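Local coordinates for putative uncharacterized protein (Vibrio cholerae, PDB 4G7X) that forms the N-terminal domain of the CTXphi minor coat protein pIII and probably binds the host protein TolA during phage infection, at residues A[57-61]-A[62-66]. Sequence-based numbering, arbitrary orientation. Where two conformers were deposited one is given.
Sequences LSNEN and GDYCK
Asp63 OD2 is gripped by two donors: the hydroxyl of Ser58, whose OG lies 2.6 Å from Asp63 OD2 and comes from above the carboxylate plane, and a water that also donates to Asn59 O. Ser58 OG reaches the carboxylate because it stands anti to the backbone N (chi1 -178°). These two residues form a non-hydrogen-bonded pair of a β-hairpin, between the hydrogen-bonded pairs Leu57–Tyr64 and Asn59–Gly62. A type I turn from Asn59 to Gly62 closes the hairpin, and an Asx turn reinforces it, Asn61 N donating to Asn59 OD1 at 2.8 Å. Gly62, at a positive phi of 86°, takes up a backbone conformation suited to glycine. On the face carrying Leu57 and Tyr64, Leu57 CD1 lies over the tyrosine ring, 4.0 Å from its centroid, in a CH-pi contact, while Asn59 OD1 lies at the ring edge. Another water joins Tyr64 OH, Asn59 ND2 and Asn61 OD1, tying the ring's hydroxyl to the turn. Lys66 crosses Leu57 with its CE 3.8 Å from Leu57 CD1, and its NZ hydrogen-bonds to the backbone of another protein chain. The Cys56–Cys65 disulfide links strands 51-59 and 64-71, and strand 20-27 flanks the latter, with Leu25 against Tyr64.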
loop_
_atom_site.group_PDB
_atom_site.type_symbol
_atom_site.label_atom_id
_atom_site.label_comp_id
_atom_site.label_asym_id
_atom_site.label_seq_id
_atom_site.Cartn_x
_atom_site.Cartn_y
_atom_site.Cartn_z
ATOM N N LEU A 57 0.405 -5.188 -13.729
ATOM C CA LEU A 57 -0.966 -5.664 -13.915
ATOM C C LEU A 57 -1.619 -5.018 -15.132
ATOM O O LEU A 57 -1.267 -3.906 -15.519
ATOM C CB LEU A 57 -1.816 -5.352 -12.680
ATOM C CG LEU A 57 -1.236 -5.559 -11.283
ATOM C CD1 LEU A 57 -0.225 -4.471 -10.962
ATOM C CD2 LEU A 57 -2.355 -5.561 -10.255
ATOM N N SER A 58 -2.583 -5.726 -15.716
ATOM C CA SER A 58 -3.402 -5.197 -16.801
ATOM C C SER A 58 -4.844 -5.578 -16.493
ATOM O O SER A 58 -5.241 -6.731 -16.666
ATOM C CB SER A 58 -2.957 -5.775 -18.142
ATOM O OG SER A 58 -3.715 -5.231 -19.210
ATOM N N ASN A 59 -5.615 -4.608 -16.007
ATOM C CA ASN A 59 -6.984 -4.863 -15.557
ATOM C C ASN A 59 -7.881 -3.622 -15.633
ATOM O O ASN A 59 -7.595 -2.687 -16.385
ATOM C CB ASN A 59 -6.978 -5.464 -14.138
ATOM C CG ASN A 59 -6.288 -4.574 -13.117
ATOM O OD1 ASN A 59 -6.299 -3.349 -13.227
ATOM N ND2 ASN A 59 -5.700 -5.195 -12.100
ATOM N N GLU A 60 -8.955 -3.619 -14.841
ATOM C CA GLU A 60 -9.909 -2.504 -14.787
ATOM C C GLU A 60 -9.283 -1.176 -14.343
ATOM O O GLU A 60 -9.824 -0.104 -14.621
ATOM C CB GLU A 60 -11.118 -2.858 -13.904
ATOM C CG GLU A 60 -10.787 -3.225 -12.457
ATOM C CD GLU A 60 -10.116 -4.586 -12.309
ATOM O OE1 GLU A 60 -10.369 -5.487 -13.144
ATOM O OE2 GLU A 60 -9.331 -4.756 -11.350
ATOM N N ASN A 61 -8.140 -1.261 -13.662
ATOM C CA ASN A 61 -7.372 -0.081 -13.273
ATOM C C ASN A 61 -6.328 0.301 -14.328
ATOM O O ASN A 61 -5.431 1.103 -14.065
ATOM C CB ASN A 61 -6.711 -0.299 -11.903
ATOM C CG ASN A 61 -7.725 -0.475 -10.779
ATOM O OD1 ASN A 61 -7.724 -1.486 -10.075
ATOM N ND2 ASN A 61 -8.599 0.506 -10.614
ATOM N N GLY A 62 -6.465 -0.269 -15.525
ATOM C CA GLY A 62 -5.552 0.008 -16.631
ATOM C C GLY A 62 -4.322 -0.879 -16.615
ATOM O O GLY A 62 -4.302 -1.927 -15.961
ATOM N N ASP A 63 -3.301 -0.454 -17.355
ATOM C CA ASP A 63 -2.027 -1.163 -17.428
ATOM C C ASP A 63 -0.999 -0.390 -16.624
ATOM O O ASP A 63 -0.709 0.768 -16.916
ATOM C CB ASP A 63 -1.561 -1.287 -18.883
ATOM C CG ASP A 63 -2.541 -2.050 -19.759
ATOM O OD1 ASP A 63 -2.326 -2.079 -20.989
ATOM O OD2 ASP A 63 -3.521 -2.613 -19.235
ATOM N N TYR A 64 -0.446 -1.034 -15.602
ATOM C CA TYR A 64 0.455 -0.345 -14.691
ATOM C C TYR A 64 1.335 -1.320 -13.934
ATOM O O TYR A 64 1.105 -2.530 -13.966
ATOM C CB TYR A 64 -0.340 0.535 -13.713
ATOM C CG TYR A 64 -1.130 -0.214 -12.657
ATOM C CD1 TYR A 64 -0.668 -0.287 -11.342
ATOM C CD2 TYR A 64 -2.354 -0.825 -12.962
ATOM C CE1 TYR A 64 -1.388 -0.956 -10.365
ATOM C CE2 TYR A 64 -3.081 -1.500 -11.992
ATOM C CZ TYR A 64 -2.591 -1.557 -10.698
ATOM O OH TYR A 64 -3.301 -2.215 -9.720
ATOM N N CYS A 65 2.344 -0.772 -13.266
ATOM C CA CYS A 65 3.180 -1.536 -12.347
ATOM C C CYS A 65 3.154 -0.894 -10.965
ATOM O O CYS A 65 2.883 0.304 -10.823
ATOM C CB CYS A 65 4.626 -1.616 -12.846
ATOM S SG CYS A 65 4.833 -2.304 -14.503
ATOM N N LYS A 66 3.436 -1.701 -9.951
ATOM C CA LYS A 66 3.466 -1.227 -8.574
ATOM C C LYS A 66 4.616 -1.875 -7.831
ATOM O O LYS A 66 4.966 -3.029 -8.086
ATOM C CB LYS A 66 2.136 -1.498 -7.854
ATOM C CG LYS A 66 1.728 -2.962 -7.796
ATOM C CD LYS A 66 0.416 -3.153 -7.045
ATOM C CE LYS A 66 -0.069 -4.589 -7.144
ATOM N NZ LYS A 66 -1.298 -4.836 -6.335
HETATM O O HOH W 1 -5.649 -3.315 -9.949
HETATM O O HOH W 2 -6.275 -2.337 -18.972
#